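PDB 3LDU: putative methylase from Clostridium difficile, which binds GTP and is probably an RNA-binding methyltransferase acting on guanines of ribosomal RNA. Local coordinates for residues K5-I10 and V62-A67; I84-Y89 and V154-D159. One frame throughout, in Å; residues are numbered along the deposited sequence.

Interaction 1. Residues K5-I10 and V62-A67; sequences KNYTLI and VHLKIA
The carbonyl oxygen of His63 receives two groups from the opposing strand: Ile10 N donates a hydrogen bond of 2.8 Å, with 160° at the hydrogen, and the CA-H of Leu9 adds a weaker contact, CA to that oxygen 3.1 Å. The return bond, His63 N to Ile10 O, is also 2.8 Å and makes Ile10 and His63 an antiparallel hydrogen-bonded pair, while Leu9 and Leu64 form the non-hydrogen-bonded pair beside it. Lys65 N donates to Thr8 O, but beyond this the strands splay, their axes running at 117°, and a water takes over, accepting from Thr8 N and donating to Lys65 O.

On the face of Leu9 and Leu64 the contact is apolar. Leu64 chi1 of 172° swings CG away from the backbone N, and from there its CD1 meets CD2 of Leu9 (3.8 Å) and CD1 of the Tyr7 ring (3.7 Å); Leu9 CD1 meets Val62 CG1. On the other face Ile10 CD1 rests on CG and CD of the extended Lys65, whose aliphatic stem also runs beside Thr8 CG2 (3.9 Å from CD). A lysine suits this edge of the contact: its methylenes pack while its ammonium reaches Glu68 in a salt bridge. Strands 7-12 and 63-70 are thus neighbours at the middle of a seven-stranded mixed sheet, joining the RlmL ferredoxin-like region to the strands of the THUMP domain.

Interaction 2. Residues I84-Y89 and V154-D159; sequences INWSRY and VTISID
Strand 154-159 runs extended past a compact turn at 84-89, and the two backbones stay well apart, with CA atoms of Tyr89 and Ile158 8.9 Å from each other. Asn85 sits at the centre of an inverse gamma turn; residues 86-88 then coil with helical angles, and Tyr89 N bonds back to Trp86 O at 2.9 Å. The gap is bridged wholly by side chains.

Trp86 makes the closest approach, through CH2. With CG beside its own backbone N (chi1 -78°), the indole extends its six-membered ring toward the strand, and CG2 of Ile156 meets it at the edge, in plane, 3.6 Å from CH2. Ile84 CG2 lies 3.7 Å above one face of the indole, offset toward its rim on the NE1 side, while its CD1 comes more loosely toward Ile156 CD1. Farther along the strand, Ile158 CD1 lies 4.1 Å from Tyr89 CB and also approaches Trp86 CZ3. Residues two apart in a strand point to the same side, so Ile156 and Ile158 both face the turn while Ser157 between them points away; their bulky, branched side chains also suit a strand. The indole NE1, which would be costly to bury bare, donates to Thr81 O, and Ile122, Ser125 and Leu126 of helix 111-129 also touch the Trp86 side chain. This is an apolar core between a sheet and the loop that follows helix 74-82, within the alpha/beta THUMP domain.

The two contacts meet through one sheet: strand 63-70, second partner in interaction 1, is flanked on its other side by strand 153-159 of interaction 2, with Leu64 N and Ile66 N probably bonding to Ile158 O and Ile156 O. Ile66 and Ala67 both face Ile156 in a classic beta bulge, and they also touch the 84-89 loop, Ile66 on Trp86 and Tyr89, Ala67 on Ile84. Both contacts are largely buried, but interaction 1 combines backbone hydrogen bonds with apolar packing on both faces, and a water bridges the strands where they diverge, with partly exposed Thr8 and Lys65 at its margin, whereas interaction 2 uses apolar side chains to set a loop against the sheet.

Interaction 1. Residues K5-I10 and V62-A67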
ATOM      1  N   LYS A   5     -15.087  16.376  15.861  1.00 82.49           N
ATOM      2  CA  LYS A   5     -14.275  15.401  16.579  1.00 81.84           C
ATOM      3  C   LYS A   5     -13.068  14.962  15.755  1.00 71.65           C
ATOM      4  O   LYS A   5     -13.084  15.024  14.525  1.00 77.36           O
ATOM      5  CB  LYS A   5     -15.118  14.194  16.969  1.00 85.16           C
ATOM      6  N   ASN A   6     -12.019  14.526  16.445  1.00 52.95           N
ATOM      7  CA  ASN A   6     -10.827  14.011  15.789  1.00 46.54           C
ATOM      8  C   ASN A   6     -10.755  12.496  15.896  1.00 41.47           C
ATOM      9  O   ASN A   6     -11.385  11.891  16.771  1.00 40.68           O
ATOM     10  CB  ASN A   6      -9.563  14.633  16.387  1.00 47.53           C
ATOM     11  CG  ASN A   6      -9.212  15.972  15.754  1.00 60.09           C
ATOM     12  OD1 ASN A   6     -10.037  16.594  15.081  1.00 63.05           O
ATOM     13  ND2 ASN A   6      -7.977  16.419  15.964  1.00 64.09           N
ATOM     14  N   TYR A   7     -10.002  11.886  14.988  1.00 31.78           N
ATOM     15  CA  TYR A   7      -9.726  10.465  15.061  1.00 27.97           C
ATOM     16  C   TYR A   7      -8.239  10.249  15.251  1.00 27.10           C
ATOM     17  O   TYR A   7      -7.424  11.071  14.830  1.00 30.54           O
ATOM     18  CB  TYR A   7     -10.106   9.767  13.757  1.00 26.69           C
ATOM     19  CG  TYR A   7     -11.562   9.834  13.392  1.00 25.68           C
ATOM     20  CD1 TYR A   7     -12.533   9.357  14.258  1.00 31.87           C
ATOM     21  CD2 TYR A   7     -11.964  10.339  12.166  1.00 22.53           C
ATOM     22  CE1 TYR A   7     -13.862   9.402  13.925  1.00 28.97           C
ATOM     23  CE2 TYR A   7     -13.296  10.383  11.816  1.00 31.44           C
ATOM     24  CZ  TYR A   7     -14.240   9.916  12.710  1.00 32.42           C
ATOM     25  OH  TYR A   7     -15.565   9.951  12.380  1.00 31.75           O
ATOM     26  N   THR A   8      -7.895   9.130  15.874  1.00 25.06           N
ATOM     27  CA  THR A   8      -6.552   8.591  15.762  1.00 20.13           C
ATOM     28  C   THR A   8      -6.641   7.367  14.864  1.00 24.00           C
ATOM     29  O   THR A   8      -7.371   6.427  15.174  1.00 20.85           O
ATOM     30  CB  THR A   8      -5.990   8.191  17.127  1.00 28.43           C
ATOM     31  OG1 THR A   8      -5.908   9.359  17.948  1.00 32.55           O
ATOM     32  CG2 THR A   8      -4.591   7.595  16.986  1.00 23.98           C
ATOM     33  N   LEU A   9      -5.902   7.398  13.747  1.00 19.88           N
ATOM     34  CA  LEU A   9      -5.908   6.307  12.785  1.00 19.67           C
ATOM     35  C   LEU A   9      -4.540   5.656  12.754  1.00 23.02           C
ATOM     36  O   LEU A   9      -3.526   6.280  13.106  1.00 21.98           O
ATOM     37  CB  LEU A   9      -6.258   6.824  11.384  1.00 18.49           C
ATOM     38  CG  LEU A   9      -7.530   7.663  11.241  1.00 17.93           C
ATOM     39  CD1 LEU A   9      -7.764   8.080   9.795  1.00 20.04           C
ATOM     40  CD2 LEU A   9      -8.749   6.898  11.782  1.00 22.58           C
ATOM     41  N   ILE A  10      -4.525   4.397  12.337  1.00 19.90           N
ATOM     42  CA  ILE A  10      -3.295   3.666  12.137  1.00 19.59           C
ATOM     43  C   ILE A  10      -3.282   3.047  10.745  1.00 20.20           C
ATOM     44  O   ILE A  10      -4.229   2.348  10.348  1.00 19.03           O
ATOM     45  CB  ILE A  10      -3.174   2.541  13.160  1.00 19.50           C
ATOM     46  CG1 ILE A  10      -3.304   3.100  14.579  1.00 23.32           C
ATOM     47  CG2 ILE A  10      -1.829   1.789  12.982  1.00 20.20           C
ATOM     48  CD1 ILE A  10      -3.434   2.019  15.607  1.00 22.36           C
ATOM     49  N   VAL A  62      -6.544   1.202   6.642  1.00 18.89           N
ATOM     50  CA  VAL A  62      -6.707   2.333   7.538  1.00 18.46           C
ATOM     51  C   VAL A  62      -7.530   1.857   8.725  1.00 20.37           C
ATOM     52  O   VAL A  62      -8.680   1.449   8.555  1.00 20.21           O
ATOM     53  CB  VAL A  62      -7.425   3.506   6.850  1.00 17.50           C
ATOM     54  CG1 VAL A  62      -7.699   4.637   7.866  1.00 24.50           C
ATOM     55  CG2 VAL A  62      -6.604   4.007   5.660  1.00 20.74           C
ATOM     56  N   HIS A  63      -6.919   1.865   9.907  1.00 19.10           N
ATOM     57  CA  HIS A  63      -7.589   1.438  11.140  1.00 21.79           C
ATOM     58  C   HIS A  63      -7.979   2.626  11.999  1.00 18.86           C
ATOM     59  O   HIS A  63      -7.230   3.591  12.134  1.00 22.16           O
ATOM     60  CB  HIS A  63      -6.644   0.574  11.979  1.00 24.43           C
ATOM     61  CG  HIS A  63      -6.277  -0.734  11.345  1.00 25.51           C
ATOM     62  ND1 HIS A  63      -6.957  -1.897  11.607  1.00 36.20           N
ATOM     63  CD2 HIS A  63      -5.297  -1.053  10.469  1.00 31.11           C
ATOM     64  CE1 HIS A  63      -6.416  -2.890  10.917  1.00 38.70           C
ATOM     65  NE2 HIS A  63      -5.398  -2.399  10.223  1.00 30.59           N
ATOM     66  N   LEU A  64      -9.153   2.539  12.608  1.00 17.89           N
ATOM     67  CA  LEU A  64      -9.560   3.502  13.617  1.00 19.83           C
ATOM     68  C   LEU A  64      -9.117   2.966  14.984  1.00 21.12           C
ATOM     69  O   LEU A  64      -9.570   1.909  15.414  1.00 20.80           O
ATOM     70  CB  LEU A  64     -11.079   3.683  13.584  1.00 20.35           C
ATOM     71  CG  LEU A  64     -11.651   4.533  14.731  1.00 22.14           C
ATOM     72  CD1 LEU A  64     -11.105   5.959  14.668  1.00 22.04           C
ATOM     73  CD2 LEU A  64     -13.165   4.539  14.674  1.00 26.07           C
ATOM     74  N   LYS A  65      -8.211   3.678  15.651  1.00 17.72           N
ATOM     75  CA  LYS A  65      -7.692   3.215  16.932  1.00 17.59           C
ATOM     76  C   LYS A  65      -8.731   3.443  18.023  1.00 23.35           C
ATOM     77  O   LYS A  65      -9.266   4.549  18.154  1.00 25.29           O
ATOM     78  CB  LYS A  65      -6.424   3.956  17.299  1.00 18.16           C
ATOM     79  CG  LYS A  65      -5.670   3.333  18.459  1.00 22.72           C
ATOM     80  CD  LYS A  65      -4.405   4.119  18.744  1.00 31.73           C
ATOM     81  CE  LYS A  65      -3.660   3.558  19.942  1.00 34.10           C
ATOM     82  NZ  LYS A  65      -2.375   4.276  20.159  1.00 30.40           N
ATOM     83  N   ILE A  66      -9.018   2.392  18.787  1.00 20.27           N
ATOM     84  CA  ILE A  66      -9.993   2.480  19.888  1.00 16.66           C
ATOM     85  C   ILE A  66      -9.308   2.586  21.244  1.00 26.05           C
ATOM     86  O   ILE A  66      -9.693   3.395  22.101  1.00 25.18           O
ATOM     87  CB  ILE A  66     -10.939   1.245  19.900  1.00 18.99           C
ATOM     88  CG1 ILE A  66     -11.633   1.091  18.549  1.00 25.20           C
ATOM     89  CG2 ILE A  66     -11.992   1.382  21.013  1.00 21.38           C
ATOM     90  CD1 ILE A  66     -12.462   2.297  18.150  1.00 25.90           C
ATOM     91  N   ALA A  67      -8.301   1.758  21.461  1.00 24.78           N
ATOM     92  CA  ALA A  67      -7.696   1.682  22.788  1.00 23.99           C
ATOM     93  C   ALA A  67      -6.300   1.101  22.713  1.00 27.50           C
ATOM     94  O   ALA A  67      -5.982   0.342  21.803  1.00 24.04           O
ATOM     95  CB  ALA A  67      -8.556   0.834  23.702  1.00 29.28           C
TER
HETATM   96  O   HOH W   1      -9.432   7.318  17.607  1.00 27.37           O

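Interaction 2. Residues I84-Y89 and V154-D159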
ATOM      1  N   ILE A  84     -13.965  -0.594  28.045  1.00 29.76           N
ATOM      2  CA  ILE A  84     -14.137   0.343  26.941  1.00 29.48           C
ATOM      3  C   ILE A  84     -15.631   0.519  26.692  1.00 32.61           C
ATOM      4  O   ILE A  84     -16.392  -0.439  26.820  1.00 30.01           O
ATOM      5  CB  ILE A  84     -13.461  -0.191  25.669  1.00 27.02           C
ATOM      6  CG1 ILE A  84     -11.953  -0.297  25.887  1.00 27.81           C
ATOM      7  CG2 ILE A  84     -13.792   0.686  24.451  1.00 26.94           C
ATOM      8  CD1 ILE A  84     -11.253  -1.091  24.811  1.00 28.09           C
ATOM      9  N   ASN A  85     -16.060   1.737  26.362  1.00 31.92           N
ATOM     10  CA  ASN A  85     -17.464   1.972  26.057  1.00 36.58           C
ATOM     11  C   ASN A  85     -17.733   1.623  24.607  1.00 32.34           C
ATOM     12  O   ASN A  85     -17.705   2.489  23.730  1.00 33.81           O
ATOM     13  CB  ASN A  85     -17.871   3.421  26.338  1.00 45.20           C
ATOM     14  CG  ASN A  85     -19.362   3.664  26.115  1.00 50.48           C
ATOM     15  OD1 ASN A  85     -19.811   4.807  26.021  1.00 61.01           O
ATOM     16  ND2 ASN A  85     -20.134   2.586  26.034  1.00 40.17           N
ATOM     17  N   TRP A  86     -17.973   0.342  24.350  1.00 29.24           N
ATOM     18  CA  TRP A  86     -18.101  -0.122  22.978  1.00 26.86           C
ATOM     19  C   TRP A  86     -19.325   0.416  22.238  1.00 31.17           C
ATOM     20  O   TRP A  86     -19.298   0.538  21.014  1.00 29.38           O
ATOM     21  CB  TRP A  86     -18.009  -1.649  22.904  1.00 25.25           C
ATOM     22  CG  TRP A  86     -16.590  -2.101  23.015  1.00 25.79           C
ATOM     23  CD1 TRP A  86     -15.965  -2.624  24.118  1.00 25.98           C
ATOM     24  CD2 TRP A  86     -15.592  -2.021  21.989  1.00 23.49           C
ATOM     25  NE1 TRP A  86     -14.641  -2.888  23.826  1.00 23.82           N
ATOM     26  CE2 TRP A  86     -14.394  -2.522  22.531  1.00 25.98           C
ATOM     27  CE3 TRP A  86     -15.607  -1.574  20.666  1.00 25.51           C
ATOM     28  CZ2 TRP A  86     -13.217  -2.602  21.785  1.00 21.80           C
ATOM     29  CZ3 TRP A  86     -14.427  -1.657  19.926  1.00 26.07           C
ATOM     30  CH2 TRP A  86     -13.254  -2.157  20.493  1.00 24.19           C
ATOM     31  N   SER A  87     -20.390   0.736  22.970  1.00 27.58           N
ATOM     32  CA  SER A  87     -21.593   1.284  22.345  1.00 24.82           C
ATOM     33  C   SER A  87     -21.331   2.614  21.626  1.00 30.76           C
ATOM     34  O   SER A  87     -22.097   3.010  20.746  1.00 34.71           O
ATOM     35  CB  SER A  87     -22.707   1.466  23.381  1.00 31.10           C
ATOM     36  OG  SER A  87     -22.336   2.428  24.351  1.00 32.29           O
ATOM     37  N   ARG A  88     -20.259   3.306  22.008  1.00 29.78           N
ATOM     38  CA  ARG A  88     -19.871   4.547  21.334  1.00 39.96           C
ATOM     39  C   ARG A  88     -19.418   4.288  19.896  1.00 36.01           C
ATOM     40  O   ARG A  88     -19.529   5.159  19.034  1.00 32.88           O
ATOM     41  CB  ARG A  88     -18.738   5.251  22.091  1.00 44.09           C
ATOM     42  CG  ARG A  88     -19.179   6.097  23.276  1.00 60.30           C
ATOM     43  CD  ARG A  88     -17.986   6.829  23.886  1.00 71.96           C
ATOM     44  NE  ARG A  88     -17.113   7.390  22.853  1.00 78.45           N
ATOM     45  CZ  ARG A  88     -15.940   7.968  23.094  1.00 79.71           C
ATOM     46  NH1 ARG A  88     -15.484   8.065  24.337  1.00 82.85           N
ATOM     47  NH2 ARG A  88     -15.217   8.446  22.090  1.00 77.32           N
ATOM     48  N   TYR A  89     -18.921   3.083  19.645  1.00 29.17           N
ATOM     49  CA  TYR A  89     -18.298   2.752  18.370  1.00 24.17           C
ATOM     50  C   TYR A  89     -19.061   1.720  17.559  1.00 30.80           C
ATOM     51  O   TYR A  89     -19.008   1.734  16.330  1.00 31.09           O
ATOM     52  CB  TYR A  89     -16.892   2.230  18.621  1.00 27.19           C
ATOM     53  CG  TYR A  89     -16.069   3.185  19.432  1.00 28.95           C
ATOM     54  CD1 TYR A  89     -15.647   4.391  18.893  1.00 33.45           C
ATOM     55  CD2 TYR A  89     -15.724   2.890  20.736  1.00 25.50           C
ATOM     56  CE1 TYR A  89     -14.898   5.271  19.631  1.00 36.97           C
ATOM     57  CE2 TYR A  89     -14.975   3.762  21.483  1.00 29.72           C
ATOM     58  CZ  TYR A  89     -14.559   4.949  20.926  1.00 39.33           C
ATOM     59  OH  TYR A  89     -13.806   5.818  21.678  1.00 51.65           O
ATOM     60  N   VAL A 154      -1.351  -3.908  24.041  1.00 26.27           N
ATOM     61  CA  VAL A 154      -2.460  -4.290  23.174  1.00 26.30           C
ATOM     62  C   VAL A 154      -3.010  -3.043  22.506  1.00 27.46           C
ATOM     63  O   VAL A 154      -3.256  -2.038  23.164  1.00 24.26           O
ATOM     64  CB  VAL A 154      -3.585  -4.921  24.001  1.00 23.07           C
ATOM     65  CG1 VAL A 154      -4.782  -5.281  23.113  1.00 23.68           C
ATOM     66  CG2 VAL A 154      -3.071  -6.153  24.768  1.00 23.54           C
ATOM     67  N   THR A 155      -3.181  -3.097  21.196  1.00 21.59           N
ATOM     68  CA  THR A 155      -3.878  -2.033  20.494  1.00 21.53           C
ATOM     69  C   THR A 155      -5.121  -2.643  19.879  1.00 19.65           C
ATOM     70  O   THR A 155      -5.035  -3.639  19.170  1.00 20.69           O
ATOM     71  CB  THR A 155      -3.022  -1.403  19.392  1.00 26.45           C
ATOM     72  OG1 THR A 155      -1.903  -0.727  19.984  1.00 28.44           O
ATOM     73  CG2 THR A 155      -3.852  -0.391  18.613  1.00 25.66           C
ATOM     74  N   ILE A 156      -6.288  -2.086  20.190  1.00 19.51           N
ATOM     75  CA  ILE A 156      -7.511  -2.542  19.554  1.00 19.97           C
ATOM     76  C   ILE A 156      -7.991  -1.465  18.585  1.00 23.56           C
ATOM     77  O   ILE A 156      -8.012  -0.275  18.917  1.00 23.95           O
ATOM     78  CB  ILE A 156      -8.636  -2.877  20.591  1.00 20.49           C
ATOM     79  CG1 ILE A 156      -8.169  -3.963  21.559  1.00 20.58           C
ATOM     80  CG2 ILE A 156      -9.879  -3.389  19.885  1.00 23.29           C
ATOM     81  CD1 ILE A 156      -9.181  -4.292  22.637  1.00 20.12           C
ATOM     82  N   SER A 157      -8.363  -1.878  17.384  1.00 18.53           N
ATOM     83  CA  SER A 157      -8.817  -0.927  16.397  1.00 15.39           C
ATOM     84  C   SER A 157      -9.968  -1.523  15.610  1.00 20.97           C
ATOM     85  O   SER A 157     -10.261  -2.716  15.727  1.00 21.57           O
ATOM     86  CB  SER A 157      -7.669  -0.579  15.439  1.00 23.74           C
ATOM     87  OG  SER A 157      -7.246  -1.741  14.748  1.00 27.96           O
ATOM     88  N   ILE A 158     -10.621  -0.682  14.814  1.00 21.62           N
ATOM     89  CA  ILE A 158     -11.642  -1.154  13.884  1.00 20.72           C
ATOM     90  C   ILE A 158     -11.162  -0.889  12.463  1.00 24.58           C
ATOM     91  O   ILE A 158     -10.713   0.209  12.145  1.00 22.47           O
ATOM     92  CB  ILE A 158     -13.001  -0.447  14.104  1.00 19.25           C
ATOM     93  CG1 ILE A 158     -13.359  -0.438  15.604  1.00 20.66           C
ATOM     94  CG2 ILE A 158     -14.095  -1.099  13.253  1.00 22.00           C
ATOM     95  CD1 ILE A 158     -14.743   0.104  15.920  1.00 27.48           C
ATOM     96  N   ASP A 159     -11.244  -1.908  11.619  1.00 18.10           N
ATOM     97  CA  ASP A 159     -10.868  -1.774  10.212  1.00 21.31           C
ATOM     98  C   ASP A 159     -11.880  -0.893   9.479  1.00 23.20           C
ATOM     99  O   ASP A 159     -13.078  -1.188   9.502  1.00 24.74           O
ATOM    100  CB  ASP A 159     -10.816  -3.165   9.581  1.00 20.98           C
ATOM    101  CG  ASP A 159     -10.548  -3.120   8.087  1.00 31.53           C
ATOM    102  OD1 ASP A 159      -9.938  -2.139   7.634  1.00 27.16           O
ATOM    103  OD2 ASP A 159     -10.942  -4.070   7.378  1.00 41.38           O
TER